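Local atomic coordinates of outer membrane protein OMP121 (Bacteroides thetaiotaomicron, PDB entry 5FQ8), a protein that belongs to the TonB-dependent receptors, probably carries substrates across the bacterial outer membrane, and binds metal ions. Residues 408-413 with 451-456; 482-487 with 518-523; 547-552 with 595-600. One frame throughout, in Å; residues are numbered along the deposited sequence.

Interaction 1: residues 408-413 with 451-456; sequences TTTGQS and ITRRRE
Thr408 to Gln412 pair with Ile451 to Arg455 as an antiparallel ladder in the transmembrane beta-barrel of a TonB-dependent receptor, the two segments running at 163° to each other. Two hydrogen-bonded pairs supply four backbone bonds. In the first, Arg454 N meets Thr409 O at 2.9 Å and Thr409 N returns a bond to Arg454 O; in the second, Gly411 and Thr452 exchange bonds in the same way. CA-H...O contacts fill the spaces between them, as from Thr410 CA to Thr452 O at 3.3 Å.

The non-hydrogen-bonded pairs carry Thr408, Thr410, Gln412, Ile451, Arg453 and Arg455 on one face. There the stem of Gln412 runs alongside Ile451, its CG 3.8 Å from Ile451 CG1 and its OE1 3.7 Å from Ile451 CD1. With CG anti to the backbone nitrogen (chi1 174°) and the chain extended, the Gln412 amide is held alongside the isoleucine branch, facing the second subunit, where OE1 accepts a hydrogen bond from Arg453 NH1 of that subunit; NE2 bonds Asp414 of its own chain. An alanine in place of Gln412 is likely to leave that arginine of the second subunit without its amide acceptor and Ile451 without a flanking stem. Next along, Thr410 and Arg453 lie side by side, Thr410 OG1 4.2 Å from Arg453 CG. Their polar ends turn to the second subunit too: Thr410 OG1 bonds its own counterpart, and Arg453 makes a salt bridge to Glu380 there.

Thr409, Thr452 and Arg454 occupy the other face, where Arg454 packs on Asn110 and Ser112, in the plug region. Within the barrel wall, strand 376-394 flanks 408-413, and strand 472-495 continues the wall beyond 451-456.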
loop_
_atom_site.group_PDB
_atom_site.type_symbol
_atom_site.label_atom_id
_atom_site.label_comp_id
_atom_site.label_asym_id
_atom_site.label_seq_id
_atom_site.Cartn_x
_atom_site.Cartn_y
_atom_site.Cartn_z
ATOM N N THR B 408 -24.994 -4.019 7.332
ATOM C CA THR B 408 -23.795 -3.344 6.862
ATOM C C THR B 408 -22.661 -3.611 7.838
ATOM O O THR B 408 -22.873 -3.707 9.048
ATOM C CB THR B 408 -24.030 -1.832 6.694
ATOM O OG1 THR B 408 -22.787 -1.128 6.713
ATOM C CG2 THR B 408 -24.900 -1.298 7.797
ATOM N N THR B 409 -21.455 -3.743 7.293
ATOM C CA THR B 409 -20.300 -4.141 8.075
ATOM C C THR B 409 -19.069 -3.443 7.547
ATOM O O THR B 409 -18.869 -3.360 6.337
ATOM C CB THR B 409 -20.044 -5.649 8.021
ATOM O OG1 THR B 409 -21.262 -6.372 8.183
ATOM C CG2 THR B 409 -19.069 -6.052 9.098
ATOM N N THR B 410 -18.230 -2.996 8.465
ATOM C CA THR B 410 -16.941 -2.404 8.162
ATOM C C THR B 410 -15.899 -3.209 8.924
ATOM O O THR B 410 -15.900 -3.221 10.150
ATOM C CB THR B 410 -16.926 -0.921 8.549
ATOM O OG1 THR B 410 -17.881 -0.203 7.762
ATOM C CG2 THR B 410 -15.553 -0.322 8.347
ATOM N N GLY B 411 -15.034 -3.910 8.209
ATOM C CA GLY B 411 -13.989 -4.701 8.825
ATOM C C GLY B 411 -12.641 -4.197 8.367
ATOM O O GLY B 411 -12.511 -3.666 7.274
ATOM N N GLN B 412 -11.638 -4.366 9.217
ATOM C CA GLN B 412 -10.326 -3.784 8.979
ATOM C C GLN B 412 -9.232 -4.711 9.472
ATOM O O GLN B 412 -9.069 -4.884 10.676
ATOM C CB GLN B 412 -10.208 -2.436 9.659
ATOM C CG GLN B 412 -8.832 -1.838 9.566
ATOM C CD GLN B 412 -8.727 -0.540 10.306
ATOM O OE1 GLN B 412 -9.641 0.263 10.290
ATOM N NE2 GLN B 412 -7.624 -0.345 10.989
ATOM N N SER B 413 -8.454 -5.262 8.545
ATOM C CA SER B 413 -7.369 -6.182 8.849
ATOM C C SER B 413 -6.054 -5.441 9.010
ATOM O O SER B 413 -5.834 -4.409 8.390
ATOM C CB SER B 413 -7.235 -7.213 7.738
ATOM O OG SER B 413 -8.503 -7.612 7.261
ATOM N N ILE B 451 -9.593 -2.530 4.505
ATOM C CA ILE B 451 -10.852 -2.109 5.091
ATOM C C ILE B 451 -11.934 -2.617 4.170
ATOM O O ILE B 451 -12.007 -2.207 3.012
ATOM C CB ILE B 451 -10.937 -0.589 5.276
ATOM C CG1 ILE B 451 -10.067 -0.142 6.431
ATOM C CG2 ILE B 451 -12.346 -0.158 5.548
ATOM C CD1 ILE B 451 -10.304 1.236 6.784
ATOM N N THR B 452 -12.755 -3.529 4.660
ATOM C CA THR B 452 -13.835 -4.062 3.857
ATOM C C THR B 452 -15.123 -3.376 4.252
ATOM O O THR B 452 -15.292 -2.978 5.400
ATOM C CB THR B 452 -13.973 -5.575 4.021
ATOM O OG1 THR B 452 -12.687 -6.175 4.166
ATOM C CG2 THR B 452 -14.641 -6.149 2.807
ATOM N N ARG B 453 -16.009 -3.206 3.287
ATOM C CA ARG B 453 -17.314 -2.617 3.523
ATOM C C ARG B 453 -18.330 -3.491 2.820
ATOM O O ARG B 453 -18.290 -3.617 1.593
ATOM C CB ARG B 453 -17.389 -1.185 3.010
ATOM C CG ARG B 453 -16.614 -0.175 3.805
ATOM C CD ARG B 453 -16.863 1.207 3.247
ATOM N NE ARG B 453 -18.264 1.614 3.271
ATOM C CZ ARG B 453 -18.815 2.386 2.344
ATOM N NH1 ARG B 453 -18.083 2.791 1.320
ATOM N NH2 ARG B 453 -20.084 2.734 2.421
ATOM N N ARG B 454 -19.218 -4.104 3.594
ATOM C CA ARG B 454 -20.274 -4.966 3.096
ATOM C C ARG B 454 -21.620 -4.324 3.345
ATOM O O ARG B 454 -21.810 -3.638 4.343
ATOM C CB ARG B 454 -20.253 -6.316 3.790
ATOM C CG ARG B 454 -19.367 -7.310 3.150
ATOM C CD ARG B 454 -19.318 -8.588 3.926
ATOM N NE ARG B 454 -18.125 -9.325 3.555
ATOM C CZ ARG B 454 -17.971 -9.952 2.395
ATOM N NH1 ARG B 454 -18.941 -9.941 1.495
ATOM N NH2 ARG B 454 -16.844 -10.593 2.144
ATOM N N ARG B 455 -22.566 -4.579 2.454
ATOM C CA ARG B 455 -23.884 -3.995 2.640
ATOM C C ARG B 455 -24.935 -4.739 1.834
ATOM O O ARG B 455 -24.787 -4.913 0.628
ATOM C CB ARG B 455 -23.845 -2.519 2.263
ATOM C CG ARG B 455 -25.126 -1.768 2.399
ATOM C CD ARG B 455 -24.856 -0.291 2.417
ATOM N NE ARG B 455 -26.078 0.471 2.632
ATOM C CZ ARG B 455 -26.768 1.060 1.664
ATOM N NH1 ARG B 455 -26.349 0.985 0.407
ATOM N NH2 ARG B 455 -27.870 1.731 1.959
ATOM N N GLU B 456 -25.992 -5.195 2.491
ATOM C CA GLU B 456 -27.088 -5.861 1.814
ATOM C C GLU B 456 -28.394 -5.210 2.225
ATOM O O GLU B 456 -28.542 -4.740 3.350
ATOM C CB GLU B 456 -27.128 -7.347 2.132
ATOM C CG GLU B 456 -25.760 -8.033 2.162
ATOM C CD GLU B 456 -25.856 -9.500 2.520
ATOM O OE1 GLU B 456 -26.979 -9.935 2.843
ATOM O OE2 GLU B 456 -24.826 -10.211 2.476
#

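Interaction 2: residues 482-487 with 518-523; sequences GNERKV and MELRRL. With KR0 (3-decanoyloxypropyl decanoate), chain K.
Glu484 and Arg522 face each other across a non-hydrogen-bonded pair and point the same way. NE and NH2 of Arg522 both reach Glu484 OE2, each at 3.0 Å, in a side-on salt bridge to a single oxygen. That oxygen lies at the edge of the guanidinium, in its plane, but the carboxylate is turned 53° from it, and both nitrogens approach from the same face of the carboxylate. CG anti to the backbone nitrogen (chi1 -168°) and an extended chain carry OE2 out alongside Arg522. Glu484 CB lies 3.7 Å from C3 of the bound 3-decanoyloxypropyl decanoate. Beside this pair, Leu520 CD1 presses on Lys486 CB, while its CD2 sits over one face of the Arg522 guanidinium.

On the face of Asn483, Arg485 and Val487, two arginines stack. Arg485 and Arg521 both bend at chi3, which lays their guanidinium groups nearly flat on each other, planes at 23° and centres 4.2 Å apart. Asn483 OD1, in the same strand, accepts from Arg485 NE at 3.1 Å, and the salt bridge of Arg521 with Asp597 probably offsets part of the like charge. Farther on, Val487 CG1 lies 3.7 Å from Glu519 OE1.

Six backbone bonds join these antiparallel strands of the transmembrane barrel wall. Strand 446-469 pairs beyond 482-487, and strand 538-549 lies beside 518-523, whose Leu520 and Arg522 also pack against another protein chain.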
loop_
_atom_site.group_PDB
_atom_site.type_symbol
_atom_site.label_atom_id
_atom_site.label_comp_id
_atom_site.label_asym_id
_atom_site.label_seq_id
_atom_site.Cartn_x
_atom_site.Cartn_y
_atom_site.Cartn_z
ATOM N N GLY B 482 -37.004 -7.684 -3.178
ATOM C CA GLY B 482 -35.977 -6.874 -3.792
ATOM C C GLY B 482 -34.695 -6.948 -3.000
ATOM O O GLY B 482 -34.679 -6.639 -1.808
ATOM N N ASN B 483 -33.617 -7.359 -3.645
ATOM C CA ASN B 483 -32.364 -7.632 -2.961
ATOM C C ASN B 483 -31.232 -6.821 -3.585
ATOM O O ASN B 483 -31.197 -6.624 -4.800
ATOM C CB ASN B 483 -32.053 -9.117 -3.021
ATOM C CG ASN B 483 -30.962 -9.514 -2.074
ATOM O OD1 ASN B 483 -29.873 -9.915 -2.483
ATOM N ND2 ASN B 483 -31.239 -9.393 -0.790
ATOM N N GLU B 484 -30.305 -6.363 -2.752
ATOM C CA GLU B 484 -29.151 -5.609 -3.215
ATOM C C GLU B 484 -27.988 -5.931 -2.294
ATOM O O GLU B 484 -28.035 -5.610 -1.113
ATOM C CB GLU B 484 -29.443 -4.116 -3.223
ATOM C CG GLU B 484 -28.394 -3.294 -3.950
ATOM C CD GLU B 484 -28.492 -1.818 -3.673
ATOM O OE1 GLU B 484 -27.996 -1.371 -2.620
ATOM O OE2 GLU B 484 -29.072 -1.102 -4.509
ATOM N N ARG B 485 -26.945 -6.549 -2.823
ATOM C CA ARG B 485 -25.793 -6.936 -2.021
ATOM C C ARG B 485 -24.550 -6.272 -2.593
ATOM O O ARG B 485 -24.341 -6.288 -3.806
ATOM C CB ARG B 485 -25.646 -8.462 -1.975
ATOM C CG ARG B 485 -26.761 -9.154 -1.212
ATOM C CD ARG B 485 -26.550 -10.644 -1.086
ATOM N NE ARG B 485 -27.116 -11.353 -2.219
ATOM C CZ ARG B 485 -26.765 -12.578 -2.555
ATOM N NH1 ARG B 485 -25.857 -13.199 -1.837
ATOM N NH2 ARG B 485 -27.313 -13.171 -3.595
ATOM N N LYS B 486 -23.738 -5.681 -1.726
ATOM C CA LYS B 486 -22.582 -4.916 -2.161
ATOM C C LYS B 486 -21.422 -5.184 -1.227
ATOM O O LYS B 486 -21.589 -5.220 -0.012
ATOM C CB LYS B 486 -22.892 -3.417 -2.199
ATOM C CG LYS B 486 -21.751 -2.513 -2.629
ATOM C CD LYS B 486 -22.161 -1.059 -2.553
ATOM C CE LYS B 486 -21.076 -0.138 -3.063
ATOM N NZ LYS B 486 -21.373 1.302 -2.852
ATOM N N VAL B 487 -20.251 -5.387 -1.793
ATOM C CA VAL B 487 -19.035 -5.491 -1.005
ATOM C C VAL B 487 -17.985 -4.655 -1.706
ATOM O O VAL B 487 -17.987 -4.552 -2.934
ATOM C CB VAL B 487 -18.598 -6.959 -0.830
ATOM C CG1 VAL B 487 -18.569 -7.652 -2.144
ATOM C CG2 VAL B 487 -17.259 -7.051 -0.174
ATOM N N MET B 518 -14.656 -3.924 -5.653
ATOM C CA MET B 518 -16.062 -3.705 -5.346
ATOM C C MET B 518 -16.940 -4.593 -6.213
ATOM O O MET B 518 -16.715 -4.681 -7.414
ATOM C CB MET B 518 -16.466 -2.249 -5.574
ATOM C CG MET B 518 -17.971 -2.083 -5.584
ATOM S SD MET B 518 -18.564 -0.934 -6.790
ATOM C CE MET B 518 -20.227 -1.499 -7.016
ATOM N N GLU B 519 -17.964 -5.211 -5.614
ATOM C CA GLU B 519 -18.982 -5.948 -6.356
ATOM C C GLU B 519 -20.373 -5.467 -5.976
ATOM O O GLU B 519 -20.607 -5.034 -4.851
ATOM C CB GLU B 519 -18.934 -7.444 -6.093
ATOM C CG GLU B 519 -17.590 -8.064 -6.096
ATOM C CD GLU B 519 -17.665 -9.491 -5.699
ATOM O OE1 GLU B 519 -18.683 -9.846 -5.093
ATOM O OE2 GLU B 519 -16.737 -10.261 -6.000
ATOM N N LEU B 520 -21.310 -5.597 -6.910
ATOM C CA LEU B 520 -22.690 -5.195 -6.673
ATOM C C LEU B 520 -23.616 -6.073 -7.493
ATOM O O LEU B 520 -23.367 -6.305 -8.674
ATOM C CB LEU B 520 -22.895 -3.735 -7.034
ATOM C CG LEU B 520 -24.273 -3.137 -6.830
ATOM C CD1 LEU B 520 -24.548 -3.063 -5.369
ATOM C CD2 LEU B 520 -24.328 -1.760 -7.427
ATOM N N ARG B 521 -24.677 -6.555 -6.871
ATOM C CA ARG B 521 -25.615 -7.443 -7.537
ATOM C C ARG B 521 -27.011 -7.142 -7.043
ATOM O O ARG B 521 -27.208 -6.806 -5.878
ATOM C CB ARG B 521 -25.290 -8.902 -7.273
ATOM C CG ARG B 521 -25.297 -9.256 -5.815
ATOM C CD ARG B 521 -24.813 -10.662 -5.565
ATOM N NE ARG B 521 -25.608 -11.640 -6.280
ATOM C CZ ARG B 521 -25.215 -12.883 -6.489
ATOM N NH1 ARG B 521 -24.042 -13.278 -6.028
ATOM N NH2 ARG B 521 -25.989 -13.721 -7.159
ATOM N N ARG B 522 -27.975 -7.264 -7.933
ATOM C CA ARG B 522 -29.354 -6.957 -7.603
ATOM C C ARG B 522 -30.261 -8.077 -8.078
ATOM O O ARG B 522 -29.956 -8.790 -9.035
ATOM C CB ARG B 522 -29.789 -5.634 -8.209
ATOM C CG ARG B 522 -29.155 -4.441 -7.544
ATOM C CD ARG B 522 -29.697 -3.129 -8.071
ATOM N NE ARG B 522 -29.115 -2.016 -7.336
ATOM C CZ ARG B 522 -28.411 -1.033 -7.882
ATOM N NH1 ARG B 522 -28.216 -0.999 -9.186
ATOM N NH2 ARG B 522 -27.921 -0.078 -7.112
ATOM N N LEU B 523 -31.379 -8.228 -7.383
ATOM C CA LEU B 523 -32.355 -9.249 -7.711
ATOM C C LEU B 523 -33.731 -8.730 -7.353
ATOM O O LEU B 523 -33.904 -8.056 -6.338
ATOM C CB LEU B 523 -32.072 -10.544 -6.957
ATOM C CG LEU B 523 -33.056 -11.692 -7.158
ATOM C CD1 LEU B 523 -32.664 -12.520 -8.346
ATOM C CD2 LEU B 523 -33.085 -12.539 -5.935
HETATM C C1 KR0 K . -34.263 -2.975 -5.091
HETATM O O1 KR0 K . -35.645 -2.951 -4.744
HETATM C C2 KR0 K . -33.528 -3.521 -3.885
HETATM C C3 KR0 K . -32.728 -2.436 -3.200
HETATM C C4 KR0 K . -34.886 2.919 -1.117
HETATM O O4 KR0 K . -33.553 -1.523 -2.485
HETATM C C5 KR0 K . -32.927 -0.299 -2.011
HETATM C C6 KR0 K . -35.961 2.201 -0.294
HETATM C C7 KR0 K . -36.336 -1.693 -4.512
HETATM C C8 KR0 K . -36.539 3.035 0.851
HETATM O O8 KR0 K . -31.761 -0.126 -2.281
HETATM C C9 KR0 K . -37.516 2.228 1.716
HETATM O O9 KR0 K . -36.172 -0.767 -5.280
HETATM C C10 KR0 K . -33.659 0.738 -1.196
HETATM C C11 KR0 K . -34.096 1.953 -2.009
HETATM C C12 KR0 K . -37.255 -1.514 -3.332
HETATM C C13 KR0 K . -38.523 -0.806 -3.794
HETATM C C14 KR0 K . -38.396 3.115 2.604
HETATM C C15 KR0 K . -39.094 2.338 3.717
HETATM C C16 KR0 K . -39.763 3.236 4.731
HETATM C C17 KR0 K . -39.683 -1.032 -2.832
HETATM C C18 KR0 K . -39.904 0.125 -1.866
HETATM C C19 KR0 K . -40.974 -0.259 -0.847
HETATM C C20 KR0 K . -41.517 0.919 -0.044
HETATM C C21 KR0 K . -42.534 0.441 0.995
HETATM C C22 KR0 K . -43.417 1.579 1.508
HETATM C C23 KR0 K . -44.232 1.216 2.733
#

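Interaction 3: residues 547-552 with 595-600; sequences DWSSTL and GNDADV
Ser549 and Thr551 meet Asp597 and Ala598 where two strands give way to loops. Ser549 OG donates to Asp597 OD2; the modelled 2.4 Å is doubtfully short at this resolution. Thr551 OG1 donates to Ala598 O at 2.7 Å, reaching the carbonyl from a direction tilted 31° out of its plane. The hydroxyl of Thr551 is set between its backbone nitrogen and carbonyl carbon (chi1 58°), and from there it also lies 3.4 Å from Asp597 CB. Its methyl CG2 turns instead to Val600 CG1, 3.8 Å away. Leu552 crosses Asp597 at about a right angle, with CG 3.9 Å from Asp597 CB, so an apolar branch covers the stem of the acid.

Around this first shell, Thr551 N makes a weak bond back to Ser549 OG, and Val600 N is held by Asp599 OD1 at 2.7 Å. Arg521 salt-bridges the second Asp597 oxygen, while Phe559 of strand 558-569 packs on both Ser549 and Leu552. Ile676 of strand 661-680 touches Leu552 and Ala598.

Strand 558-569 separates strands 538-549 and 582-596 in the barrel wall, so these bonds span it from one strand end to the next but one. Thr551 N over Ser549 OG gives the geometry of a weakly closed ST turn, which bends the chain as it leaves strand 538-549.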
loop_
_atom_site.group_PDB
_atom_site.type_symbol
_atom_site.label_atom_id
_atom_site.label_comp_id
_atom_site.label_asym_id
_atom_site.label_seq_id
_atom_site.Cartn_x
_atom_site.Cartn_y
_atom_site.Cartn_z
ATOM N N ASP B 547 -37.895 -14.765 -10.546
ATOM C CA ASP B 547 -36.849 -13.841 -10.160
ATOM C C ASP B 547 -36.246 -13.212 -11.402
ATOM O O ASP B 547 -36.306 -13.767 -12.495
ATOM C CB ASP B 547 -35.752 -14.542 -9.366
ATOM C CG ASP B 547 -36.189 -14.919 -7.997
ATOM O OD1 ASP B 547 -37.176 -14.338 -7.529
ATOM O OD2 ASP B 547 -35.544 -15.791 -7.387
ATOM N N TRP B 548 -35.676 -12.030 -11.222
ATOM C CA TRP B 548 -34.891 -11.364 -12.252
ATOM C C TRP B 548 -33.560 -11.003 -11.628
ATOM O O TRP B 548 -33.515 -10.234 -10.669
ATOM C CB TRP B 548 -35.593 -10.116 -12.768
ATOM C CG TRP B 548 -36.828 -10.341 -13.555
ATOM C CD1 TRP B 548 -36.939 -10.353 -14.900
ATOM C CD2 TRP B 548 -38.150 -10.525 -13.045
ATOM N NE1 TRP B 548 -38.239 -10.551 -15.274
ATOM C CE2 TRP B 548 -39.006 -10.659 -14.148
ATOM C CE3 TRP B 548 -38.693 -10.603 -11.761
ATOM C CZ2 TRP B 548 -40.371 -10.870 -14.010
ATOM C CZ3 TRP B 548 -40.047 -10.810 -11.628
ATOM C CH2 TRP B 548 -40.868 -10.946 -12.743
ATOM N N SER B 549 -32.485 -11.567 -12.146
ATOM C CA SER B 549 -31.185 -11.440 -11.511
ATOM C C SER B 549 -30.258 -10.562 -12.336
ATOM O O SER B 549 -30.255 -10.618 -13.569
ATOM C CB SER B 549 -30.542 -12.798 -11.306
ATOM O OG SER B 549 -29.353 -12.658 -10.565
ATOM N N SER B 550 -29.460 -9.760 -11.643
ATOM C CA SER B 550 -28.481 -8.956 -12.348
ATOM C C SER B 550 -27.285 -9.771 -12.821
ATOM O O SER B 550 -26.587 -9.333 -13.734
ATOM C CB SER B 550 -28.010 -7.810 -11.467
ATOM O OG SER B 550 -26.846 -8.181 -10.774
ATOM N N THR B 551 -27.032 -10.943 -12.250
ATOM C CA THR B 551 -25.830 -11.677 -12.602
ATOM C C THR B 551 -26.044 -12.681 -13.715
ATOM O O THR B 551 -25.131 -13.453 -14.008
ATOM C CB THR B 551 -25.262 -12.376 -11.381
ATOM O OG1 THR B 551 -26.247 -13.247 -10.834
ATOM C CG2 THR B 551 -24.875 -11.376 -10.346
ATOM N N LEU B 552 -27.159 -12.684 -14.318
ATOM C CA LEU B 552 -27.348 -13.513 -15.491
ATOM C C LEU B 552 -27.357 -12.652 -16.750
ATOM O O LEU B 552 -27.606 -11.450 -16.670
ATOM C CB LEU B 552 -28.659 -14.297 -15.379
ATOM C CG LEU B 552 -28.670 -15.440 -14.351
ATOM C CD1 LEU B 552 -30.042 -16.040 -14.191
ATOM C CD2 LEU B 552 -27.680 -16.519 -14.734
ATOM N N GLY B 595 -34.695 -22.000 -8.367
ATOM C CA GLY B 595 -33.762 -21.424 -9.310
ATOM C C GLY B 595 -32.603 -20.713 -8.636
ATOM O O GLY B 595 -32.605 -20.454 -7.438
ATOM N N ASN B 596 -31.594 -20.385 -9.436
ATOM C CA ASN B 596 -30.417 -19.712 -8.917
ATOM C C ASN B 596 -29.712 -18.983 -10.046
ATOM O O ASN B 596 -29.808 -19.370 -11.210
ATOM C CB ASN B 596 -29.463 -20.704 -8.267
ATOM C CG ASN B 596 -28.440 -20.042 -7.405
ATOM O OD1 ASN B 596 -28.642 -18.953 -6.910
ATOM N ND2 ASN B 596 -27.331 -20.712 -7.206
ATOM N N ASP B 597 -29.005 -17.931 -9.684
ATOM C CA ASP B 597 -28.215 -17.159 -10.618
ATOM C C ASP B 597 -26.740 -17.452 -10.393
ATOM O O ASP B 597 -26.370 -18.393 -9.697
ATOM C CB ASP B 597 -28.534 -15.671 -10.470
ATOM C CG ASP B 597 -28.436 -15.180 -9.038
ATOM O OD1 ASP B 597 -27.656 -15.734 -8.244
ATOM O OD2 ASP B 597 -29.149 -14.224 -8.700
ATOM N N ALA B 598 -25.882 -16.627 -10.966
ATOM C CA ALA B 598 -24.451 -16.829 -10.872
ATOM C C ALA B 598 -23.812 -15.760 -10.002
ATOM O O ALA B 598 -24.450 -14.799 -9.579
ATOM C CB ALA B 598 -23.829 -16.831 -12.263
ATOM N N ASP B 599 -22.531 -15.960 -9.725
ATOM C CA ASP B 599 -21.725 -14.966 -9.049
ATOM C C ASP B 599 -21.559 -13.737 -9.946
ATOM O O ASP B 599 -21.871 -13.760 -11.138
ATOM C CB ASP B 599 -20.376 -15.575 -8.679
ATOM C CG ASP B 599 -19.787 -14.971 -7.436
ATOM O OD1 ASP B 599 -20.000 -13.761 -7.211
ATOM O OD2 ASP B 599 -19.108 -15.710 -6.690
ATOM N N VAL B 600 -21.068 -12.644 -9.367
ATOM C CA VAL B 600 -21.046 -11.397 -10.120
ATOM C C VAL B 600 -20.032 -11.464 -11.253
ATOM O O VAL B 600 -18.984 -12.119 -11.150
ATOM C CB VAL B 600 -20.752 -10.185 -9.224
ATOM C CG1 VAL B 600 -21.987 -9.782 -8.500
ATOM C CG2 VAL B 600 -19.640 -10.494 -8.269
#

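The three contacts follow one another round the barrel wall. Interactions 1 and 2 lie with centres about 14 Å apart on neighbouring strands, and Arg455 O probably accepts a hydrogen bond from Lys486 N at 2.7 Å. Interaction 2 is about 11 Å from interaction 3, centre to centre, and is joined to it by the salt bridge of Arg521 NH2 to Asp597 OD1 (2.8 Å) and by a probable bond from Ser550 N to Arg522 O. Interactions 1 and 3 do not touch, their nearest atoms being about 10 Å apart. The pocket for 3-decanoyloxypropyl decanoate includes Gly482, Asn483 and Glu484 of interaction 2, whereas the Ser549 side chain is about 12 Å from this ligand.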